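Local coordinates for protein chaperone CupB2 (Pseudomonas aeruginosa, PDB 3Q48) that probably acts as a periplasmic chaperone that helps fold pilus subunits and keep them ready for fimbria assembly, at residues 182-187 and 203-208; 111-116 and 141-146. One frame throughout, in Å; residues are numbered along the deposited sequence.

How the interactions relate
Each interaction is an antiparallel strand pair within a single domain, and together they show how the same kind of strand pairing acquires different chemistry in the two domains. Interaction 2 is the more buried and belongs to the N-terminal domain; besides backbone bonds and aromatic packing it contains an ion pair. Interaction 1, partly buried, joins the two strands at the open end of a hairpin in the C-terminal domain with backbone bonds, a proline-tyrosine contact and a methionine, and no ion pair. They meet where the domains join: Glu111 of interaction 2 bonds to the backbone of the 182-187 segment, while Leu113 touches Tyr184 and Met205.

Interaction 1 of 2, residues 182-187 and 203-208; sequences PYYVSF and KGMVAP
Tyr184 turns its ring toward the end of the partner strand because CG lies beside the backbone N and opposite the carbonyl carbon (chi1 -73°); Met205 takes the other course, CG opposite its N (chi1 -175°) and the chain straight as far as SD. The ring thereby comes to lie against Pro208, whose CD stands over the middle of one face, 3.5 Å from the Tyr184 ring centroid and only 8° off the normal, a well-centred CH-pi contact. Ala207 CB approaches Tyr184 CE1 to 3.6 Å, and Met205 SD reaches Tyr184 CD1 at 3.7 Å in an oblique Met-aromatic contact. The same sulfur lies 3.5 Å from Ser186 OG, so it packs between a ring and a hydroxyl. Beyond, Tyr184 and Met205 both touch Leu113 of the N-terminal domain.

These residues form the open end of the beta hairpin made by strands 185-194 and 197-206 in the C-terminal immunoglobulin-like domain, in which strand 197-206 is the outermost of its sheet within the chain. Two hydrogen-bonded pairs carry the main chain. Val185 N donates to Val206 O at 2.9 Å, and Val206 N returns the bond to Val185 O. Further along, Phe187 N reaches Gly204 O at 2.7 Å, while the answering bond from Gly204 N to Phe187 O is longer, at 3.2 Å. Between them, Ser186 and Met205 face each other as a non-hydrogen-bonded pair.

The sheet has two unlike faces. Val185, Phe187 and Val206 point to the one where Val232 and Asn179 lie, and there Val206 CG1 sits 3.8 Å from Phe187 CE2, with Val185 CB close by. Gly204 O and Met205 N lie instead at the edge of the Phe187 ring, near its plane. Ser186 and Met205 project on the other face, where Ser186 OG also has a weak hydrogen bond with Lys141 NZ.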
ATOM      1  N   PRO A 182      -2.642  14.320  -4.470  1.00 27.75           N
ATOM      2  CA  PRO A 182      -3.020  13.931  -3.086  1.00 27.52           C
ATOM      3  C   PRO A 182      -2.888  12.458  -2.726  1.00 26.45           C
ATOM      4  O   PRO A 182      -3.188  12.093  -1.584  1.00 27.78           O
ATOM      5  CB  PRO A 182      -4.484  14.458  -2.917  1.00 28.42           C
ATOM      6  CG  PRO A 182      -5.012  14.737  -4.328  1.00 28.52           C
ATOM      7  CD  PRO A 182      -3.787  14.824  -5.273  1.00 27.80           C
ATOM      8  N   TYR A 183      -2.388  11.620  -3.653  1.00 26.05           N
ATOM      9  CA  TYR A 183      -2.449  10.152  -3.550  1.00 23.29           C
ATOM     10  C   TYR A 183      -1.085   9.558  -3.343  1.00 23.45           C
ATOM     11  O   TYR A 183      -0.103  10.045  -3.878  1.00 24.10           O
ATOM     12  CB  TYR A 183      -3.009   9.558  -4.829  1.00 22.99           C
ATOM     13  CG  TYR A 183      -4.295  10.162  -5.253  1.00 22.66           C
ATOM     14  CD1 TYR A 183      -5.506   9.699  -4.726  1.00 22.79           C
ATOM     15  CD2 TYR A 183      -4.321  11.213  -6.184  1.00 21.77           C
ATOM     16  CE1 TYR A 183      -6.747  10.278  -5.098  1.00 21.80           C
ATOM     17  CE2 TYR A 183      -5.524  11.807  -6.534  1.00 23.24           C
ATOM     18  CZ  TYR A 183      -6.726  11.330  -5.996  1.00 25.74           C
ATOM     19  OH  TYR A 183      -7.909  11.927  -6.386  1.00 33.11           O
ATOM     20  N   TYR A 184      -1.015   8.469  -2.598  1.00 22.27           N
ATOM     21  CA  TYR A 184       0.197   7.669  -2.618  1.00 22.04           C
ATOM     22  C   TYR A 184       0.303   7.087  -4.017  1.00 22.75           C
ATOM     23  O   TYR A 184      -0.728   6.844  -4.695  1.00 23.86           O
ATOM     24  CB  TYR A 184       0.146   6.562  -1.528  1.00 20.76           C
ATOM     25  CG  TYR A 184       0.334   7.152  -0.125  1.00 19.36           C
ATOM     26  CD1 TYR A 184       1.594   7.202   0.463  1.00 18.59           C
ATOM     27  CD2 TYR A 184      -0.744   7.711   0.573  1.00 17.45           C
ATOM     28  CE1 TYR A 184       1.766   7.798   1.740  1.00 22.05           C
ATOM     29  CE2 TYR A 184      -0.593   8.282   1.814  1.00 19.25           C
ATOM     30  CZ  TYR A 184       0.664   8.336   2.392  1.00 22.16           C
ATOM     31  OH  TYR A 184       0.824   8.940   3.619  1.00 25.30           O
ATOM     32  N   VAL A 185       1.527   6.893  -4.487  1.00 22.83           N
ATOM     33  CA  VAL A 185       1.714   6.189  -5.727  1.00 21.71           C
ATOM     34  C   VAL A 185       2.699   5.121  -5.408  1.00 21.85           C
ATOM     35  O   VAL A 185       3.784   5.418  -4.960  1.00 23.97           O
ATOM     36  CB  VAL A 185       2.217   7.157  -6.832  1.00 23.43           C
ATOM     37  CG1 VAL A 185       2.618   6.362  -8.217  1.00 22.38           C
ATOM     38  CG2 VAL A 185       1.168   8.237  -7.065  1.00 19.95           C
ATOM     39  N   SER A 186       2.313   3.871  -5.580  1.00 21.66           N
ATOM     40  CA  SER A 186       3.209   2.735  -5.297  1.00 22.18           C
ATOM     41  C   SER A 186       3.810   2.190  -6.576  1.00 22.16           C
ATOM     42  O   SER A 186       3.074   1.891  -7.517  1.00 22.25           O
ATOM     43  CB  SER A 186       2.438   1.608  -4.587  1.00 21.60           C
ATOM     44  OG  SER A 186       1.903   2.128  -3.387  1.00 23.78           O
ATOM     45  N   PHE A 187       5.127   2.067  -6.599  1.00 22.39           N
ATOM     46  CA  PHE A 187       5.841   1.557  -7.762  1.00 23.96           C
ATOM     47  C   PHE A 187       6.238   0.094  -7.588  1.00 24.45           C
ATOM     48  O   PHE A 187       6.920  -0.232  -6.596  1.00 25.89           O
ATOM     49  CB  PHE A 187       7.138   2.341  -8.000  1.00 23.78           C
ATOM     50  CG  PHE A 187       6.951   3.818  -8.113  1.00 24.07           C
ATOM     51  CD1 PHE A 187       6.614   4.401  -9.330  1.00 23.42           C
ATOM     52  CD2 PHE A 187       7.186   4.647  -7.007  1.00 25.32           C
ATOM     53  CE1 PHE A 187       6.444   5.787  -9.426  1.00 24.33           C
ATOM     54  CE2 PHE A 187       7.036   6.038  -7.104  1.00 24.51           C
ATOM     55  CZ  PHE A 187       6.667   6.606  -8.309  1.00 24.67           C
ATOM     56  N   LYS A 203      11.957  -0.220  -6.436  1.00 35.02           N
ATOM     57  CA  LYS A 203      10.543  -0.008  -6.272  1.00 34.41           C
ATOM     58  C   LYS A 203      10.350   0.900  -5.062  1.00 33.46           C
ATOM     59  O   LYS A 203      11.324   1.390  -4.481  1.00 35.04           O
ATOM     60  CB  LYS A 203       9.832  -1.351  -6.059  1.00 34.86           C
ATOM     61  CG  LYS A 203      10.346  -2.179  -4.874  1.00 36.50           C
ATOM     62  CD  LYS A 203      10.193  -3.669  -5.210  1.00 43.95           C
ATOM     63  CE  LYS A 203       9.833  -4.511  -3.987  1.00 46.18           C
ATOM     64  NZ  LYS A 203       8.548  -4.018  -3.369  1.00 48.47           N
ATOM     65  N   GLY A 204       9.109   1.124  -4.673  1.00 30.91           N
ATOM     66  CA  GLY A 204       8.861   1.971  -3.531  1.00 29.60           C
ATOM     67  C   GLY A 204       7.550   2.696  -3.667  1.00 28.60           C
ATOM     68  O   GLY A 204       6.657   2.290  -4.429  1.00 29.09           O
ATOM     69  N   MET A 205       7.425   3.770  -2.919  1.00 27.43           N
ATOM     70  CA  MET A 205       6.172   4.477  -2.837  1.00 25.91           C
ATOM     71  C   MET A 205       6.526   5.913  -2.558  1.00 26.18           C
ATOM     72  O   MET A 205       7.437   6.192  -1.760  1.00 26.19           O
ATOM     73  CB  MET A 205       5.338   3.947  -1.667  1.00 24.78           C
ATOM     74  CG  MET A 205       3.993   4.552  -1.618  1.00 24.05           C
ATOM     75  SD  MET A 205       2.823   3.822  -0.457  1.00 29.30           S
ATOM     76  CE  MET A 205       3.718   3.880   1.118  1.00 27.11           C
ATOM     77  N   VAL A 206       5.794   6.805  -3.212  1.00 25.05           N
ATOM     78  CA  VAL A 206       5.944   8.204  -2.998  1.00 25.09           C
ATOM     79  C   VAL A 206       4.593   8.685  -2.435  1.00 25.33           C
ATOM     80  O   VAL A 206       3.499   8.327  -2.909  1.00 24.60           O
ATOM     81  CB  VAL A 206       6.413   8.954  -4.302  1.00 25.87           C
ATOM     82  CG1 VAL A 206       5.304   8.977  -5.394  1.00 24.17           C
ATOM     83  CG2 VAL A 206       6.896  10.379  -3.986  1.00 26.61           C
ATOM     84  N   ALA A 207       4.716   9.465  -1.373  1.00 25.58           N
ATOM     85  CA  ALA A 207       3.607   9.977  -0.574  1.00 25.14           C
ATOM     86  C   ALA A 207       3.066  11.224  -1.271  1.00 25.83           C
ATOM     87  O   ALA A 207       3.831  11.899  -2.016  1.00 25.84           O
ATOM     88  CB  ALA A 207       4.143  10.333   0.832  1.00 24.02           C
ATOM     89  N   PRO A 208       1.776  11.549  -1.030  1.00 25.65           N
ATOM     90  CA  PRO A 208       1.203  12.769  -1.611  1.00 26.47           C
ATOM     91  C   PRO A 208       2.092  14.019  -1.333  1.00 27.77           C
ATOM     92  O   PRO A 208       2.678  14.148  -0.263  1.00 26.52           O
ATOM     93  CB  PRO A 208      -0.142  12.943  -0.876  1.00 26.38           C
ATOM     94  CG  PRO A 208      -0.399  11.639  -0.162  1.00 25.15           C
ATOM     95  CD  PRO A 208       0.956  11.015   0.079  1.00 25.53           C
TER

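Interaction 2 of 2, residues 111-116 and 141-146; sequences ESLFWL and KLFFRP
Glu111 and Arg145 meet through charge, their side chains running alongside each other in the same direction. Arg145 starts out with CG anti to the backbone N and then bends at chi3 (-69°), which turns NE and NH2 to Glu111 OE2. This one carboxylate oxygen does the gripping: OE2 takes a hydrogen bond from Arg145 NH2 at 2.7 Å, met nearly along its C-O axis and lying in the guanidinium plane. NE bonds to the same OE2 as part of the salt bridge, though its separation is modelled too short to be taken literally. The carboxylate and guanidinium are nearly coplanar, and each has a second partner that probably helps to fix it: OE1 accepts Tyr184 N, while Arg145 NH1 forms a salt bridge with Asp235.

Main-chain bonds join the strands in two reciprocal pairs. Ser112 N donates to Phe144 O at 2.8 Å, and Phe144 N donates back to Ser112 O at 2.7 Å. From Phe114 N to Leu142 O, also 2.8 Å, the bond is almost straight (177° at the hydrogen), whereas Leu142 N approaches Phe114 O from well above the carbonyl plane. The segments are antiparallel but strongly twisted, with 145° between their directions.

Apolar contacts divide by face. On one, Lys141 runs alongside Trp115 in the same direction and sets its CG over one face of the six-membered ring, 4.1 Å from the centroid, a CH-pi contact, and Leu113 CD1 packs 3.9 Å from Phe143 CE1. On the other, Phe114 and Leu142 touch through their CB atoms, and their neighbours include Ile64; Phe114 also meets Phe80 edge-to-face.

Strands 112-121 and 136-145 are consistent with the F and G strands of the PapD-like N-terminal immunoglobulin domain, and the Glu111-Arg145-Asp235 network resembles the internal salt-bridge cluster that in PapD-type chaperones ties the two domains together at their cleft.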
ATOM      1  N   GLU A 111      -4.776  11.460   0.926  1.00 30.88           N
ATOM      2  CA  GLU A 111      -4.878  10.119   1.480  1.00 29.35           C
ATOM      3  C   GLU A 111      -4.053  10.063   2.764  1.00 29.10           C
ATOM      4  O   GLU A 111      -3.029  10.769   2.913  1.00 28.92           O
ATOM      5  CB  GLU A 111      -4.345   9.110   0.448  1.00 27.15           C
ATOM      6  CG  GLU A 111      -5.415   8.639  -0.504  1.00 27.49           C
ATOM      7  CD  GLU A 111      -4.929   7.608  -1.546  1.00 29.52           C
ATOM      8  OE1 GLU A 111      -3.683   7.497  -1.830  1.00 27.59           O
ATOM      9  OE2 GLU A 111      -5.824   6.924  -2.094  1.00 26.37           O
ATOM     10  N   SER A 112      -4.515   9.237   3.693  1.00 29.55           N
ATOM     11  CA  SER A 112      -3.671   8.784   4.830  1.00 29.08           C
ATOM     12  C   SER A 112      -3.305   7.298   4.721  1.00 27.57           C
ATOM     13  O   SER A 112      -4.077   6.472   4.206  1.00 25.13           O
ATOM     14  CB  SER A 112      -4.332   9.079   6.149  1.00 29.25           C
ATOM     15  OG  SER A 112      -4.322  10.485   6.351  1.00 32.39           O
ATOM     16  N   LEU A 113      -2.090   7.007   5.178  1.00 27.54           N
ATOM     17  CA  LEU A 113      -1.518   5.673   5.098  1.00 26.56           C
ATOM     18  C   LEU A 113      -1.442   4.956   6.463  1.00 25.92           C
ATOM     19  O   LEU A 113      -0.844   5.472   7.414  1.00 25.76           O
ATOM     20  CB  LEU A 113      -0.151   5.789   4.497  1.00 26.49           C
ATOM     21  CG  LEU A 113       0.602   4.478   4.415  1.00 27.47           C
ATOM     22  CD1 LEU A 113      -0.065   3.418   3.487  1.00 23.24           C
ATOM     23  CD2 LEU A 113       2.028   4.893   4.016  1.00 27.83           C
ATOM     24  N   PHE A 114      -2.096   3.793   6.535  1.00 24.76           N
ATOM     25  CA  PHE A 114      -2.051   2.877   7.674  1.00 24.63           C
ATOM     26  C   PHE A 114      -1.637   1.466   7.221  1.00 24.68           C
ATOM     27  O   PHE A 114      -1.509   1.183   6.007  1.00 24.84           O
ATOM     28  CB  PHE A 114      -3.396   2.861   8.378  1.00 25.33           C
ATOM     29  CG  PHE A 114      -3.745   4.187   9.037  1.00 26.07           C
ATOM     30  CD1 PHE A 114      -3.364   4.444  10.351  1.00 27.25           C
ATOM     31  CD2 PHE A 114      -4.406   5.178   8.333  1.00 26.22           C
ATOM     32  CE1 PHE A 114      -3.663   5.662  10.976  1.00 27.48           C
ATOM     33  CE2 PHE A 114      -4.713   6.449   8.959  1.00 29.42           C
ATOM     34  CZ  PHE A 114      -4.347   6.663  10.279  1.00 28.19           C
ATOM     35  N   TRP A 115      -1.393   0.574   8.170  1.00 24.04           N
ATOM     36  CA  TRP A 115      -0.890  -0.728   7.789  1.00 23.33           C
ATOM     37  C   TRP A 115      -1.726  -1.779   8.462  1.00 22.81           C
ATOM     38  O   TRP A 115      -1.970  -1.704   9.659  1.00 23.87           O
ATOM     39  CB  TRP A 115       0.588  -0.878   8.163  1.00 24.32           C
ATOM     40  CG  TRP A 115       1.526   0.083   7.434  1.00 26.25           C
ATOM     41  CD1 TRP A 115       1.832   1.410   7.781  1.00 25.10           C
ATOM     42  CD2 TRP A 115       2.244  -0.187   6.223  1.00 25.47           C
ATOM     43  NE1 TRP A 115       2.737   1.914   6.882  1.00 25.92           N
ATOM     44  CE2 TRP A 115       2.998   0.964   5.918  1.00 26.94           C
ATOM     45  CE3 TRP A 115       2.363  -1.311   5.400  1.00 27.58           C
ATOM     46  CZ2 TRP A 115       3.828   1.034   4.789  1.00 28.42           C
ATOM     47  CZ3 TRP A 115       3.221  -1.254   4.305  1.00 27.09           C
ATOM     48  CH2 TRP A 115       3.939  -0.088   4.015  1.00 28.71           C
ATOM     49  N   LEU A 116      -2.227  -2.726   7.681  1.00 21.16           N
ATOM     50  CA  LEU A 116      -2.916  -3.877   8.242  1.00 21.02           C
ATOM     51  C   LEU A 116      -1.905  -4.978   8.396  1.00 21.24           C
ATOM     52  O   LEU A 116      -1.147  -5.265   7.448  1.00 19.39           O
ATOM     53  CB  LEU A 116      -4.038  -4.342   7.334  1.00 20.78           C
ATOM     54  CG  LEU A 116      -4.834  -5.568   7.721  1.00 21.51           C
ATOM     55  CD1 LEU A 116      -5.497  -5.468   9.095  1.00 19.32           C
ATOM     56  CD2 LEU A 116      -5.868  -5.765   6.620  1.00 24.75           C
ATOM     57  N   LYS A 141      -0.848  -2.259   2.923  1.00 24.95           N
ATOM     58  CA  LYS A 141      -1.096  -0.857   2.998  1.00 23.95           C
ATOM     59  C   LYS A 141      -2.575  -0.641   3.151  1.00 23.95           C
ATOM     60  O   LYS A 141      -3.381  -1.287   2.444  1.00 24.09           O
ATOM     61  CB  LYS A 141      -0.607  -0.165   1.734  1.00 24.05           C
ATOM     62  CG  LYS A 141       0.859  -0.097   1.661  1.00 23.94           C
ATOM     63  CD  LYS A 141       1.324   0.314   0.263  1.00 24.97           C
ATOM     64  CE  LYS A 141       2.844  -0.016   0.189  1.00 26.42           C
ATOM     65  NZ  LYS A 141       3.453   0.200  -1.155  1.00 27.70           N
ATOM     66  N   LEU A 142      -2.938   0.279   4.048  1.00 23.89           N
ATOM     67  CA  LEU A 142      -4.321   0.770   4.124  1.00 24.24           C
ATOM     68  C   LEU A 142      -4.367   2.268   3.762  1.00 24.39           C
ATOM     69  O   LEU A 142      -3.722   3.106   4.385  1.00 25.85           O
ATOM     70  CB  LEU A 142      -4.915   0.492   5.503  1.00 25.04           C
ATOM     71  CG  LEU A 142      -6.448   0.438   5.741  1.00 27.45           C
ATOM     72  CD1 LEU A 142      -6.723  -0.073   7.135  1.00 27.47           C
ATOM     73  CD2 LEU A 142      -7.108   1.775   5.630  1.00 27.50           C
ATOM     74  N   PHE A 143      -5.090   2.597   2.714  1.00 23.60           N
ATOM     75  CA  PHE A 143      -5.242   3.970   2.267  1.00 23.61           C
ATOM     76  C   PHE A 143      -6.603   4.557   2.696  1.00 23.94           C
ATOM     77  O   PHE A 143      -7.664   4.187   2.188  1.00 24.09           O
ATOM     78  CB  PHE A 143      -5.087   4.082   0.735  1.00 23.10           C
ATOM     79  CG  PHE A 143      -3.784   3.524   0.200  1.00 20.88           C
ATOM     80  CD1 PHE A 143      -2.590   4.213   0.361  1.00 20.08           C
ATOM     81  CD2 PHE A 143      -3.772   2.321  -0.497  1.00 17.41           C
ATOM     82  CE1 PHE A 143      -1.373   3.688  -0.153  1.00 17.98           C
ATOM     83  CE2 PHE A 143      -2.581   1.788  -1.027  1.00 15.88           C
ATOM     84  CZ  PHE A 143      -1.399   2.461  -0.873  1.00 19.18           C
ATOM     85  N   PHE A 144      -6.571   5.482   3.645  1.00 24.62           N
ATOM     86  CA  PHE A 144      -7.788   6.223   3.947  1.00 25.13           C
ATOM     87  C   PHE A 144      -7.891   7.326   2.925  1.00 26.03           C
ATOM     88  O   PHE A 144      -6.952   8.141   2.797  1.00 25.86           O
ATOM     89  CB  PHE A 144      -7.722   6.864   5.295  1.00 25.44           C
ATOM     90  CG  PHE A 144      -8.945   7.573   5.639  1.00 25.71           C
ATOM     91  CD1 PHE A 144     -10.067   6.853   6.082  1.00 26.12           C
ATOM     92  CD2 PHE A 144      -9.017   8.960   5.497  1.00 26.75           C
ATOM     93  CE1 PHE A 144     -11.272   7.514   6.437  1.00 28.48           C
ATOM     94  CE2 PHE A 144     -10.240   9.661   5.821  1.00 30.89           C
ATOM     95  CZ  PHE A 144     -11.368   8.927   6.291  1.00 29.55           C
ATOM     96  N   ARG A 145      -9.026   7.341   2.210  1.00 26.13           N
ATOM     97  CA  ARG A 145      -9.216   8.231   1.090  1.00 27.10           C
ATOM     98  C   ARG A 145     -10.448   9.164   1.244  1.00 28.71           C
ATOM     99  O   ARG A 145     -11.613   8.708   1.128  1.00 29.22           O
ATOM    100  CB  ARG A 145      -9.278   7.429  -0.196  1.00 26.23           C
ATOM    101  CG  ARG A 145      -9.316   8.270  -1.433  1.00 26.57           C
ATOM    102  CD  ARG A 145      -9.361   7.360  -2.632  1.00 28.13           C
ATOM    103  NE  ARG A 145      -8.098   6.636  -2.807  1.00 26.77           N
ATOM    104  CZ  ARG A 145      -7.948   5.568  -3.597  1.00 23.86           C
ATOM    105  NH1 ARG A 145      -9.004   5.085  -4.281  1.00 19.45           N
ATOM    106  NH2 ARG A 145      -6.741   5.002  -3.715  1.00 19.54           N
ATOM    107  N   PRO A 146     -10.195  10.459   1.514  1.00 29.38           N
ATOM    108  CA  PRO A 146     -11.317  11.404   1.554  1.00 31.26           C
ATOM    109  C   PRO A 146     -12.151  11.372   0.242  1.00 33.13           C
ATOM    110  O   PRO A 146     -11.585  11.227  -0.902  1.00 32.64           O
ATOM    111  CB  PRO A 146     -10.641  12.785   1.749  1.00 31.14           C
ATOM    112  CG  PRO A 146      -9.341  12.481   2.472  1.00 31.87           C
ATOM    113  CD  PRO A 146      -8.902  11.073   1.896  1.00 29.40           C
TER